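Local coordinates for ferric vibriobactin ABC transporter, periplasmic ferric vibriobactin-binding protein (Vibrio cholerae, PDB 3R5T) that binds the iron-loaded siderophore ferric vibriobactin in the periplasm and probably hands it to its ABC transporter for import, at residues 177-182 with 220-225; 148-153 with 278-283; 228-233 with 241-246. All blocks are in the same frame, centred on the assembly; numbering follows the deposited sequence.

How the contacts relate
Along the chain, helix 137-155 comes first; from it contact 2 (148-153 with 278-283) closes a large loop with the C-terminal helix 272-286. That loop holds the whole five-stranded mixed sheet and both other contacts. Inside it, contact 1 (177-182 with 220-225) closes first, tying strand 177-180 to the turn after edge strand 214-217. Contact 3 (228-233 with 241-246) follows in series, laying the end of helix 237-244 on strand 229-233 of the same sheet. Contacts 1 and 3 have centres 12 Å apart. Contact 2 joins two helices about 22 Å from contact 3 (centre to centre), and Leu282 CD2 there meets Phe231 CE1 of the sheet at 3.8 Å.

Contact 1 (177-182 with 220-225); sequences NAVAKA and EHLTQL
Leu222 divides its two methyl groups between two residues of strand 177-180. Leu222 CD1 lies 3.6 Å from Asn177 OD1, the leucine crossing the amide side chain at about a right angle. Leu222 CD2 meets Val179 CG2 at 4.2 Å, and there the two side chains run past each other in opposite senses. The same valine methyl touches Leu225 CD1 at 4.3 Å, so Val179 CG2 is shared by both leucines. A chi1 of -180° is what turns CG2, rather than CG1, to the leucines.

The amide of Asn177 is held from outside the contact: His171 N donates to OD1, while ND2 bonds Gly172 O. The methyl therefore packs against an oxygen already satisfied. On the other segment, successive i to i+3 backbone bonds coil the chain and turn both leucines toward the strand; Glu220 O receives Thr223 N and Thr223 OG1 (2.8 Å), and His221 ND1 binds Gln224 OE1 at 2.6 Å in its ring plane, its ring also stacking with Trp204. Both leucines continue onto Val168 of strand 165-169. This segment covers part of one face of the mixed sheet in the C-terminal lobe of this siderophore-binding protein, with the Asn177 side chain about 7 Å from bound vibriobactin.

Contact 2 (148-153 with 278-283); sequences EQWTKQ and IINSLL
The indole of Trp150 reaches across to helix 278-283 and meets it with the benzo part of the ring. Its CG stands anti to the backbone N (chi1 -176°), a torsion that extends the ring away from its own helix. Ile279 lies over one face: Ile279 CG2 is 3.8 Å from the centroid of the Trp150 six-membered ring and somewhat off its normal, a CH-pi contact. The approach is close, with CG2 only 3.3 Å from Trp150 CH2 and Ile279 CB at 3.4 Å from that same atom. Ile279 reaches this position through its branch, since its first torsion sets CG2 opposite the backbone nitrogen; CG1 still skirts Trp150 CZ3, and CD1 leads away from the indole, the residue also touching Leu189 of helix 185-192.

The segments run nearly parallel, their axes 17° apart and 11.7 Å at closest approach, a separation bridged by the large indole. Helices 137-155 and 272-286 belong to different parts of the chain: in bacterial solute-binding proteins of this family a long helix joins the two lobes, as 137-155 probably does here between the two sheets, and the C-terminal helix packs beside it.

Asn280 comes to the ring edge, near its plane, with OD1 3.5 Å from Trp150 CZ2; the amide plane stands 82° from the indole. This oxygen is not left to the ring alone, because Met296 N donates to it. Trp150 NE1 likewise gives its hydrogen to Leu294 O, so the C-terminal tail holds both the indole and the amide in place. Leu283 CD1 adds a looser apolar touch to Trp150 CZ2 at 4.2 Å, and both Ile279 and Leu283 continue onto Val154, one turn further along helix 137-155.

Contact 3 (228-233 with 241-246); sequences ETTFLI and QAFLHD
Leu232 and Thr230 approach the Phe243 ring obliquely and from the same side of its plane. Leu232 CD2 stands 4.3 Å from the Phe243 ring centroid and 29° off its normal, an off-centre CH-pi contact, while Thr230 CG2 reaches the far end of the ring at Phe243 CE1, 4.0 Å away. Tyr170 adds an edge-to-face ring contact from outside the two segments. Leu232 also uses its other branch: CD1 sits 3.5 Å from Phe243 CB, at the root of the ring, whereas CD2 lies further along toward Phe243 CD2.

A chi1 of -174° swings the Phe243 ring out from helix 237-244 and down onto strand 229-233. Strand, short connection and helix form the first half of a beta-alpha-beta crossover, which strand 260-264, parallel to 229-233 and next to it in the sheet, completes. Val260 of that strand touches both Leu232 and Phe243.

Thr230 turns its methyl to the ring and its hydroxyl to polar partners, bonding Asn166 OD1 and Ser254 OG. Where helix 237-244 ends, Gln241 O is gripped from opposite faces of its plane by His245 N and His245 ND1, each at 3.0 Å.

Contact 1 (177-182 with 220-225)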
ATOM      1  N   ASN A 177       7.309  -4.830  16.595  1.00 16.10           N
ATOM      2  CA  ASN A 177       6.562  -5.437  15.499  1.00 14.89           C
ATOM      3  C   ASN A 177       5.381  -4.530  15.163  1.00 15.52           C
ATOM      4  O   ASN A 177       5.209  -3.471  15.775  1.00 15.25           O
ATOM      5  CB  ASN A 177       6.053  -6.826  15.910  1.00 16.13           C
ATOM      6  CG  ASN A 177       7.164  -7.893  15.931  1.00 17.29           C
ATOM      7  OD1 ASN A 177       7.115  -8.850  15.150  1.00 16.28           O
ATOM      8  ND2 ASN A 177       8.171  -7.730  16.809  1.00 17.44           N
ATOM      9  N   ALA A 178       4.523  -4.933  14.240  1.00 13.84           N
ATOM     10  CA  ALA A 178       3.409  -4.043  13.901  1.00 15.97           C
ATOM     11  C   ALA A 178       2.162  -4.788  13.475  1.00 15.57           C
ATOM     12  O   ALA A 178       2.240  -5.909  12.964  1.00 16.52           O
ATOM     13  CB  ALA A 178       3.822  -3.023  12.839  1.00 15.46           C
ATOM     14  N   VAL A 179       1.007  -4.158  13.698  1.00 15.94           N
ATOM     15  CA  VAL A 179      -0.273  -4.779  13.392  1.00 14.74           C
ATOM     16  C   VAL A 179      -1.175  -3.794  12.640  1.00 12.90           C
ATOM     17  O   VAL A 179      -1.341  -2.647  13.056  1.00 14.77           O
ATOM     18  CB  VAL A 179      -0.979  -5.244  14.686  1.00 15.94           C
ATOM     19  CG1 VAL A 179      -2.318  -5.906  14.366  1.00 15.25           C
ATOM     20  CG2 VAL A 179      -0.082  -6.191  15.502  1.00 17.23           C
ATOM     21  N   ALA A 180      -1.782  -4.253  11.555  1.00 14.98           N
ATOM     22  CA  ALA A 180      -2.601  -3.355  10.726  1.00 16.34           C
ATOM     23  C   ALA A 180      -3.801  -2.752  11.449  1.00 16.44           C
ATOM     24  O   ALA A 180      -4.489  -3.428  12.220  1.00 16.67           O
ATOM     25  CB  ALA A 180      -3.085  -4.058   9.420  1.00 13.34           C
ATOM     26  N   LYS A 181      -4.056  -1.479  11.157  1.00 15.14           N
ATOM     27  CA  LYS A 181      -5.177  -0.736  11.728  1.00 15.86           C
ATOM     28  C   LYS A 181      -6.315  -0.652  10.720  1.00 15.70           C
ATOM     29  O   LYS A 181      -6.110  -0.860   9.519  1.00 16.04           O
ATOM     30  CB  LYS A 181      -4.717   0.662  12.163  1.00 15.93           C
ATOM     31  CG  LYS A 181      -3.731   0.625  13.333  1.00 16.96           C
ATOM     32  CD  LYS A 181      -3.113   1.984  13.624  1.00 19.88           C
ATOM     33  CE  LYS A 181      -4.172   3.044  13.811  1.00 26.17           C
ATOM     34  NZ  LYS A 181      -3.571   4.276  14.389  1.00 28.12           N
ATOM     35  N   ALA A 182      -7.518  -0.360  11.218  1.00 14.91           N
ATOM     36  CA  ALA A 182      -8.737  -0.397  10.401  1.00 16.18           C
ATOM     37  C   ALA A 182      -8.694   0.437   9.129  1.00 18.52           C
ATOM     38  O   ALA A 182      -9.245   0.031   8.119  1.00 17.00           O
ATOM     39  CB  ALA A 182      -9.934   0.006  11.256  1.00 18.74           C
ATOM     40  N   GLU A 220       5.977  -8.289  22.835  1.00 19.46           N
ATOM     41  CA  GLU A 220       5.125  -9.027  23.775  1.00 21.75           C
ATOM     42  C   GLU A 220       3.633  -8.888  23.481  1.00 21.30           C
ATOM     43  O   GLU A 220       2.848  -9.794  23.772  1.00 22.55           O
ATOM     44  CB  GLU A 220       5.384  -8.603  25.232  1.00 26.44           C
ATOM     45  CG  GLU A 220       6.696  -9.090  25.802  1.00 31.80           C
ATOM     46  CD  GLU A 220       7.879  -8.476  25.097  1.00 39.34           C
ATOM     47  OE1 GLU A 220       7.791  -7.275  24.746  1.00 36.35           O
ATOM     48  OE2 GLU A 220       8.885  -9.194  24.894  1.00 41.36           O
ATOM     49  N   HIS A 221       3.222  -7.748  22.934  1.00 17.78           N
ATOM     50  CA  HIS A 221       1.800  -7.549  22.646  1.00 19.25           C
ATOM     51  C   HIS A 221       1.248  -8.520  21.602  1.00 18.73           C
ATOM     52  O   HIS A 221       0.030  -8.731  21.542  1.00 20.46           O
ATOM     53  CB  HIS A 221       1.502  -6.105  22.228  1.00 22.58           C
ATOM     54  CG  HIS A 221       1.633  -5.107  23.339  1.00 24.21           C
ATOM     55  ND1 HIS A 221       0.844  -5.135  24.469  1.00 25.19           N
ATOM     56  CD2 HIS A 221       2.450  -4.036  23.478  1.00 24.82           C
ATOM     57  CE1 HIS A 221       1.177  -4.130  25.262  1.00 25.58           C
ATOM     58  NE2 HIS A 221       2.151  -3.449  24.683  1.00 25.22           N
ATOM     59  N   LEU A 222       2.118  -9.071  20.756  1.00 20.97           N
ATOM     60  CA  LEU A 222       1.678 -10.077  19.789  1.00 19.84           C
ATOM     61  C   LEU A 222       0.974 -11.243  20.463  1.00 21.57           C
ATOM     62  O   LEU A 222       0.047 -11.831  19.893  1.00 21.09           O
ATOM     63  CB  LEU A 222       2.854 -10.608  18.958  1.00 18.90           C
ATOM     64  CG  LEU A 222       3.485  -9.685  17.907  1.00 17.61           C
ATOM     65  CD1 LEU A 222       4.656 -10.405  17.267  1.00 20.00           C
ATOM     66  CD2 LEU A 222       2.463  -9.249  16.846  1.00 17.31           C
ATOM     67  N   THR A 223       1.391 -11.574  21.683  1.00 19.72           N
ATOM     68  CA  THR A 223       0.763 -12.683  22.402  1.00 21.42           C
ATOM     69  C   THR A 223      -0.689 -12.403  22.764  1.00 22.58           C
ATOM     70  O   THR A 223      -1.415 -13.321  23.110  1.00 23.89           O
ATOM     71  CB  THR A 223       1.495 -13.041  23.708  1.00 22.58           C
ATOM     72  OG1 THR A 223       1.371 -11.960  24.643  1.00 21.32           O
ATOM     73  CG2 THR A 223       2.967 -13.354  23.450  1.00 21.33           C
ATOM     74  N   GLN A 224      -1.099 -11.135  22.681  1.00 22.85           N
ATOM     75  CA  GLN A 224      -2.443 -10.732  23.097  1.00 23.65           C
ATOM     76  C   GLN A 224      -3.444 -10.694  21.951  1.00 22.50           C
ATOM     77  O   GLN A 224      -4.631 -10.437  22.178  1.00 22.45           O
ATOM     78  CB  GLN A 224      -2.384  -9.377  23.805  1.00 25.67           C
ATOM     79  CG  GLN A 224      -1.510  -9.412  25.060  1.00 28.18           C
ATOM     80  CD  GLN A 224      -1.337  -8.045  25.710  1.00 31.10           C
ATOM     81  OE1 GLN A 224      -0.736  -7.146  25.137  1.00 30.69           O
ATOM     82  NE2 GLN A 224      -1.852  -7.897  26.928  1.00 34.30           N
ATOM     83  N   LEU A 225      -2.983 -10.972  20.734  1.00 20.11           N
ATOM     84  CA  LEU A 225      -3.887 -10.976  19.579  1.00 21.51           C
ATOM     85  C   LEU A 225      -4.916 -12.105  19.694  1.00 24.86           C
ATOM     86  O   LEU A 225      -4.588 -13.229  20.078  1.00 25.66           O
ATOM     87  CB  LEU A 225      -3.087 -11.072  18.274  1.00 20.82           C
ATOM     88  CG  LEU A 225      -2.219  -9.851  17.980  1.00 24.57           C
ATOM     89  CD1 LEU A 225      -1.243 -10.135  16.838  1.00 25.25           C
ATOM     90  CD2 LEU A 225      -3.094  -8.658  17.650  1.00 24.04           C
TER

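Contact 2 (148-153 with 278-283)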
ATOM      1  N   GLU A 148     -13.734  -3.259  -7.991  1.00 20.34           N
ATOM      2  CA  GLU A 148     -14.792  -3.498  -7.020  1.00 24.72           C
ATOM      3  C   GLU A 148     -15.802  -4.533  -7.525  1.00 23.87           C
ATOM      4  O   GLU A 148     -16.330  -5.319  -6.742  1.00 23.15           O
ATOM      5  CB  GLU A 148     -15.448  -2.180  -6.591  1.00 27.14           C
ATOM      6  CG  GLU A 148     -14.981  -1.712  -5.198  1.00 32.00           C
ATOM      7  CD  GLU A 148     -13.783  -0.745  -5.170  1.00 30.81           C
ATOM      8  OE1 GLU A 148     -12.731  -0.964  -5.848  1.00 27.88           O
ATOM      9  OE2 GLU A 148     -13.884   0.242  -4.397  1.00 30.56           O
ATOM     10  N   GLN A 149     -16.059  -4.545  -8.826  1.00 20.31           N
ATOM     11  CA  GLN A 149     -16.884  -5.596  -9.421  1.00 22.86           C
ATOM     12  C   GLN A 149     -16.248  -6.960  -9.188  1.00 19.34           C
ATOM     13  O   GLN A 149     -16.929  -7.950  -8.894  1.00 23.08           O
ATOM     14  CB  GLN A 149     -17.062  -5.362 -10.924  1.00 29.62           C
ATOM     15  CG  GLN A 149     -18.182  -4.397 -11.298  1.00 34.12           C
ATOM     16  CD  GLN A 149     -18.599  -4.538 -12.756  1.00 39.22           C
ATOM     17  OE1 GLN A 149     -17.838  -5.052 -13.580  1.00 41.50           O
ATOM     18  NE2 GLN A 149     -19.812  -4.081 -13.082  1.00 41.25           N
ATOM     19  N   TRP A 150     -14.929  -7.016  -9.307  1.00 16.12           N
ATOM     20  CA  TRP A 150     -14.199  -8.251  -9.080  1.00 20.52           C
ATOM     21  C   TRP A 150     -14.237  -8.682  -7.619  1.00 21.36           C
ATOM     22  O   TRP A 150     -14.475  -9.855  -7.330  1.00 22.08           O
ATOM     23  CB  TRP A 150     -12.751  -8.072  -9.530  1.00 19.90           C
ATOM     24  CG  TRP A 150     -11.916  -9.322  -9.443  1.00 22.12           C
ATOM     25  CD1 TRP A 150     -12.219 -10.553  -9.940  1.00 23.33           C
ATOM     26  CD2 TRP A 150     -10.618  -9.434  -8.851  1.00 21.94           C
ATOM     27  NE1 TRP A 150     -11.193 -11.440  -9.668  1.00 23.28           N
ATOM     28  CE2 TRP A 150     -10.199 -10.772  -9.005  1.00 20.54           C
ATOM     29  CE3 TRP A 150      -9.774  -8.532  -8.204  1.00 20.34           C
ATOM     30  CZ2 TRP A 150      -8.965 -11.230  -8.533  1.00 19.99           C
ATOM     31  CZ3 TRP A 150      -8.547  -8.990  -7.724  1.00 19.21           C
ATOM     32  CH2 TRP A 150      -8.162 -10.328  -7.895  1.00 20.26           C
ATOM     33  N   THR A 151     -14.016  -7.751  -6.696  1.00 21.08           N
ATOM     34  CA  THR A 151     -13.990  -8.129  -5.284  1.00 22.52           C
ATOM     35  C   THR A 151     -15.347  -8.617  -4.824  1.00 22.77           C
ATOM     36  O   THR A 151     -15.430  -9.474  -3.952  1.00 24.57           O
ATOM     37  CB  THR A 151     -13.444  -7.023  -4.345  1.00 22.24           C
ATOM     38  OG1 THR A 151     -14.202  -5.819  -4.494  1.00 26.04           O
ATOM     39  CG2 THR A 151     -11.974  -6.747  -4.634  1.00 22.92           C
ATOM     40  N   LYS A 152     -16.402  -8.074  -5.426  1.00 22.54           N
ATOM     41  CA  LYS A 152     -17.762  -8.547  -5.186  1.00 23.58           C
ATOM     42  C   LYS A 152     -17.873 -10.018  -5.544  1.00 23.76           C
ATOM     43  O   LYS A 152     -18.369 -10.829  -4.759  1.00 25.31           O
ATOM     44  CB  LYS A 152     -18.736  -7.740  -6.040  1.00 27.93           C
ATOM     45  CG  LYS A 152     -19.127  -6.410  -5.453  1.00 34.07           C
ATOM     46  CD  LYS A 152     -20.582  -6.436  -5.009  1.00 39.51           C
ATOM     47  CE  LYS A 152     -20.992  -5.095  -4.439  1.00 40.00           C
ATOM     48  NZ  LYS A 152     -20.206  -4.753  -3.228  1.00 37.72           N
ATOM     49  N   GLN A 153     -17.404 -10.361  -6.737  1.00 23.68           N
ATOM     50  CA  GLN A 153     -17.462 -11.742  -7.200  1.00 25.54           C
ATOM     51  C   GLN A 153     -16.650 -12.648  -6.286  1.00 23.63           C
ATOM     52  O   GLN A 153     -17.077 -13.745  -5.918  1.00 26.20           O
ATOM     53  CB  GLN A 153     -16.911 -11.856  -8.615  1.00 28.03           C
ATOM     54  CG  GLN A 153     -17.789 -11.299  -9.716  1.00 29.30           C
ATOM     55  CD  GLN A 153     -17.106 -11.433 -11.060  1.00 30.80           C
ATOM     56  OE1 GLN A 153     -17.586 -12.152 -11.938  1.00 31.01           O
ATOM     57  NE2 GLN A 153     -15.954 -10.783 -11.210  1.00 31.28           N
ATOM     58  N   ILE A 278      -2.717 -10.463  -3.909  1.00 17.41           N
ATOM     59  CA  ILE A 278      -3.286 -10.854  -2.620  1.00 18.35           C
ATOM     60  C   ILE A 278      -4.652 -11.533  -2.752  1.00 20.13           C
ATOM     61  O   ILE A 278      -4.882 -12.587  -2.162  1.00 21.21           O
ATOM     62  CB  ILE A 278      -3.381  -9.655  -1.663  1.00 17.40           C
ATOM     63  CG1 ILE A 278      -1.982  -9.142  -1.337  1.00 14.46           C
ATOM     64  CG2 ILE A 278      -4.134 -10.031  -0.396  1.00 20.22           C
ATOM     65  CD1 ILE A 278      -1.918  -7.749  -0.687  1.00 12.80           C
ATOM     66  N   ILE A 279      -5.554 -10.938  -3.523  1.00 18.29           N
ATOM     67  CA  ILE A 279      -6.858 -11.532  -3.746  1.00 19.04           C
ATOM     68  C   ILE A 279      -6.722 -12.871  -4.459  1.00 19.62           C
ATOM     69  O   ILE A 279      -7.414 -13.831  -4.104  1.00 21.38           O
ATOM     70  CB  ILE A 279      -7.769 -10.566  -4.536  1.00 17.86           C
ATOM     71  CG1 ILE A 279      -7.969  -9.274  -3.735  1.00 20.50           C
ATOM     72  CG2 ILE A 279      -9.119 -11.204  -4.851  1.00 19.40           C
ATOM     73  CD1 ILE A 279      -8.276  -9.488  -2.258  1.00 21.37           C
ATOM     74  N   ASN A 280      -5.823 -12.953  -5.440  1.00 22.05           N
ATOM     75  CA  ASN A 280      -5.566 -14.231  -6.110  1.00 22.76           C
ATOM     76  C   ASN A 280      -5.169 -15.294  -5.092  1.00 24.42           C
ATOM     77  O   ASN A 280      -5.612 -16.439  -5.184  1.00 24.85           O
ATOM     78  CB  ASN A 280      -4.475 -14.103  -7.177  1.00 22.11           C
ATOM     79  CG  ASN A 280      -4.967 -13.446  -8.462  1.00 22.09           C
ATOM     80  OD1 ASN A 280      -6.170 -13.252  -8.675  1.00 21.91           O
ATOM     81  ND2 ASN A 280      -4.019 -13.099  -9.338  1.00 23.80           N
ATOM     82  N   SER A 281      -4.341 -14.923  -4.118  1.00 21.27           N
ATOM     83  CA  SER A 281      -3.882 -15.895  -3.122  1.00 24.68           C
ATOM     84  C   SER A 281      -5.045 -16.362  -2.255  1.00 25.73           C
ATOM     85  O   SER A 281      -5.100 -17.521  -1.843  1.00 27.66           O
ATOM     86  CB  SER A 281      -2.739 -15.334  -2.256  1.00 23.96           C
ATOM     87  OG  SER A 281      -3.206 -14.467  -1.232  1.00 25.92           O
ATOM     88  N   LEU A 282      -5.988 -15.466  -1.999  1.00 21.03           N
ATOM     89  CA  LEU A 282      -7.148 -15.820  -1.193  1.00 22.48           C
ATOM     90  C   LEU A 282      -8.067 -16.780  -1.952  1.00 23.34           C
ATOM     91  O   LEU A 282      -8.602 -17.725  -1.365  1.00 24.86           O
ATOM     92  CB  LEU A 282      -7.905 -14.564  -0.757  1.00 22.21           C
ATOM     93  CG  LEU A 282      -7.113 -13.611   0.147  1.00 20.97           C
ATOM     94  CD1 LEU A 282      -8.017 -12.476   0.536  1.00 19.55           C
ATOM     95  CD2 LEU A 282      -6.579 -14.329   1.385  1.00 22.17           C
ATOM     96  N   LEU A 283      -8.225 -16.550  -3.256  1.00 22.35           N
ATOM     97  CA  LEU A 283      -9.004 -17.444  -4.108  1.00 23.14           C
ATOM     98  C   LEU A 283      -8.414 -18.848  -4.113  1.00 23.99           C
ATOM     99  O   LEU A 283      -9.135 -19.843  -3.978  1.00 23.79           O
ATOM    100  CB  LEU A 283      -9.069 -16.916  -5.541  1.00 22.95           C
ATOM    101  CG  LEU A 283     -10.068 -15.791  -5.816  1.00 23.37           C
ATOM    102  CD1 LEU A 283      -9.782 -15.114  -7.157  1.00 24.86           C
ATOM    103  CD2 LEU A 283     -11.487 -16.327  -5.772  1.00 23.14           C
TER

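Contact 3 (228-233 with 241-246)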
ATOM      1  N   GLU A 228      -8.611 -15.603  15.074  1.00 24.50           N
ATOM      2  CA  GLU A 228      -8.455 -17.004  14.738  1.00 26.58           C
ATOM      3  C   GLU A 228      -7.578 -17.211  13.512  1.00 24.81           C
ATOM      4  O   GLU A 228      -7.150 -18.331  13.233  1.00 24.85           O
ATOM      5  CB  GLU A 228      -9.828 -17.626  14.487  1.00 28.19           C
ATOM      6  CG  GLU A 228     -10.747 -17.610  15.703  1.00 30.21           C
ATOM      7  CD  GLU A 228     -11.746 -16.449  15.735  1.00 29.70           C
ATOM      8  OE1 GLU A 228     -11.463 -15.334  15.228  1.00 27.23           O
ATOM      9  OE2 GLU A 228     -12.844 -16.663  16.298  1.00 32.69           O
ATOM     10  N   THR A 229      -7.323 -16.129  12.782  1.00 21.59           N
ATOM     11  CA  THR A 229      -6.529 -16.178  11.563  1.00 22.45           C
ATOM     12  C   THR A 229      -5.541 -15.018  11.566  1.00 19.31           C
ATOM     13  O   THR A 229      -5.870 -13.921  12.007  1.00 17.92           O
ATOM     14  CB  THR A 229      -7.425 -16.114  10.309  1.00 24.32           C
ATOM     15  OG1 THR A 229      -8.255 -17.285  10.269  1.00 24.36           O
ATOM     16  CG2 THR A 229      -6.590 -16.043   9.033  1.00 23.82           C
ATOM     17  N   THR A 230      -4.318 -15.275  11.108  1.00 18.88           N
ATOM     18  CA  THR A 230      -3.308 -14.235  10.984  1.00 20.86           C
ATOM     19  C   THR A 230      -2.741 -14.217   9.574  1.00 19.01           C
ATOM     20  O   THR A 230      -2.373 -15.259   9.038  1.00 20.72           O
ATOM     21  CB  THR A 230      -2.127 -14.458  11.965  1.00 19.00           C
ATOM     22  OG1 THR A 230      -2.572 -14.255  13.311  1.00 21.34           O
ATOM     23  CG2 THR A 230      -0.958 -13.484  11.652  1.00 15.03           C
ATOM     24  N   PHE A 231      -2.685 -13.028   8.976  1.00 16.23           N
ATOM     25  CA  PHE A 231      -2.033 -12.846   7.696  1.00 17.44           C
ATOM     26  C   PHE A 231      -0.753 -12.048   7.917  1.00 17.26           C
ATOM     27  O   PHE A 231      -0.770 -11.009   8.596  1.00 17.55           O
ATOM     28  CB  PHE A 231      -2.954 -12.094   6.734  1.00 18.53           C
ATOM     29  CG  PHE A 231      -4.165 -12.881   6.305  1.00 20.39           C
ATOM     30  CD1 PHE A 231      -4.052 -13.832   5.309  1.00 21.93           C
ATOM     31  CD2 PHE A 231      -5.412 -12.668   6.895  1.00 17.08           C
ATOM     32  CE1 PHE A 231      -5.152 -14.573   4.909  1.00 21.65           C
ATOM     33  CE2 PHE A 231      -6.520 -13.394   6.490  1.00 20.65           C
ATOM     34  CZ  PHE A 231      -6.391 -14.350   5.499  1.00 22.63           C
ATOM     35  N   LEU A 232       0.348 -12.505   7.323  1.00 20.01           N
ATOM     36  CA  LEU A 232       1.638 -11.831   7.479  1.00 17.69           C
ATOM     37  C   LEU A 232       2.031 -11.058   6.221  1.00 16.98           C
ATOM     38  O   LEU A 232       2.141 -11.627   5.128  1.00 17.49           O
ATOM     39  CB  LEU A 232       2.711 -12.870   7.830  1.00 18.62           C
ATOM     40  CG  LEU A 232       2.481 -13.449   9.237  1.00 19.42           C
ATOM     41  CD1 LEU A 232       3.078 -14.828   9.371  1.00 23.35           C
ATOM     42  CD2 LEU A 232       3.042 -12.519  10.313  1.00 21.09           C
ATOM     43  N   ILE A 233       2.285  -9.767   6.367  1.00 15.09           N
ATOM     44  CA  ILE A 233       2.708  -9.016   5.191  1.00 17.58           C
ATOM     45  C   ILE A 233       4.125  -9.373   4.776  1.00 17.90           C
ATOM     46  O   ILE A 233       4.926  -9.794   5.611  1.00 18.79           O
ATOM     47  CB  ILE A 233       2.540  -7.484   5.356  1.00 14.35           C
ATOM     48  CG1 ILE A 233       3.506  -6.895   6.387  1.00 13.82           C
ATOM     49  CG2 ILE A 233       1.079  -7.156   5.653  1.00 13.00           C
ATOM     50  CD1 ILE A 233       3.561  -5.365   6.304  1.00 13.76           C
ATOM     51  N   GLN A 241       5.984 -19.655   8.314  1.00 25.91           N
ATOM     52  CA  GLN A 241       6.264 -20.753   9.243  1.00 28.21           C
ATOM     53  C   GLN A 241       7.046 -20.275  10.463  1.00 28.37           C
ATOM     54  O   GLN A 241       6.916 -20.833  11.547  1.00 27.75           O
ATOM     55  CB  GLN A 241       7.013 -21.889   8.546  1.00 32.52           C
ATOM     56  CG  GLN A 241       6.197 -22.594   7.479  1.00 37.79           C
ATOM     57  CD  GLN A 241       4.822 -23.005   7.971  1.00 39.86           C
ATOM     58  OE1 GLN A 241       4.691 -23.693   8.986  1.00 40.36           O
ATOM     59  NE2 GLN A 241       3.786 -22.590   7.249  1.00 40.73           N
ATOM     60  N   ALA A 242       7.850 -19.234  10.292  1.00 25.10           N
ATOM     61  CA  ALA A 242       8.664 -18.741  11.399  1.00 26.20           C
ATOM     62  C   ALA A 242       7.765 -18.167  12.504  1.00 25.38           C
ATOM     63  O   ALA A 242       8.026 -18.371  13.691  1.00 27.08           O
ATOM     64  CB  ALA A 242       9.658 -17.699  10.912  1.00 26.20           C
ATOM     65  N   PHE A 243       6.710 -17.462  12.097  1.00 26.03           N
ATOM     66  CA  PHE A 243       5.699 -16.955  13.023  1.00 24.12           C
ATOM     67  C   PHE A 243       5.028 -18.117  13.755  1.00 25.52           C
ATOM     68  O   PHE A 243       4.949 -18.128  14.984  1.00 23.07           O
ATOM     69  CB  PHE A 243       4.657 -16.136  12.261  1.00 21.52           C
ATOM     70  CG  PHE A 243       3.650 -15.454  13.138  1.00 19.54           C
ATOM     71  CD1 PHE A 243       2.422 -16.049  13.421  1.00 19.73           C
ATOM     72  CD2 PHE A 243       3.906 -14.180  13.640  1.00 18.62           C
ATOM     73  CE1 PHE A 243       1.492 -15.408  14.207  1.00 21.23           C
ATOM     74  CE2 PHE A 243       2.974 -13.529  14.423  1.00 19.67           C
ATOM     75  CZ  PHE A 243       1.752 -14.138  14.707  1.00 20.67           C
ATOM     76  N   LEU A 244       4.562 -19.097  12.990  1.00 26.82           N
ATOM     77  CA  LEU A 244       3.867 -20.263  13.534  1.00 27.53           C
ATOM     78  C   LEU A 244       4.685 -21.011  14.577  1.00 28.95           C
ATOM     79  O   LEU A 244       4.133 -21.564  15.531  1.00 29.07           O
ATOM     80  CB  LEU A 244       3.534 -21.225  12.405  1.00 29.10           C
ATOM     81  CG  LEU A 244       2.224 -21.071  11.659  1.00 28.95           C
ATOM     82  CD1 LEU A 244       2.419 -21.460  10.201  1.00 31.91           C
ATOM     83  CD2 LEU A 244       1.108 -21.904  12.335  1.00 26.38           C
ATOM     84  N   HIS A 245       5.999 -21.041  14.388  1.00 27.11           N
ATOM     85  CA  HIS A 245       6.871 -21.812  15.268  1.00 28.08           C
ATOM     86  C   HIS A 245       7.574 -20.973  16.329  1.00 27.66           C
ATOM     87  O   HIS A 245       8.406 -21.484  17.068  1.00 31.19           O
ATOM     88  CB  HIS A 245       7.890 -22.620  14.454  1.00 32.92           C
ATOM     89  CG  HIS A 245       7.279 -23.756  13.698  1.00 37.70           C
ATOM     90  ND1 HIS A 245       6.943 -23.668  12.365  1.00 38.80           N
ATOM     91  CD2 HIS A 245       6.918 -25.000  14.095  1.00 40.13           C
ATOM     92  CE1 HIS A 245       6.410 -24.811  11.970  1.00 40.91           C
ATOM     93  NE2 HIS A 245       6.383 -25.636  13.001  1.00 41.70           N
ATOM     94  N   ASP A 246       7.234 -19.692  16.412  1.00 25.02           N
ATOM     95  CA  ASP A 246       7.794 -18.840  17.451  1.00 21.66           C
ATOM     96  C   ASP A 246       7.241 -19.326  18.787  1.00 24.03           C
ATOM     97  O   ASP A 246       6.050 -19.209  19.032  1.00 25.51           O
ATOM     98  CB  ASP A 246       7.391 -17.388  17.201  1.00 21.62           C
ATOM     99  CG  ASP A 246       7.927 -16.433  18.250  1.00 22.39           C
ATOM    100  OD1 ASP A 246       8.294 -16.883  19.352  1.00 23.12           O
ATOM    101  OD2 ASP A 246       7.968 -15.216  17.971  1.00 22.51           O
TER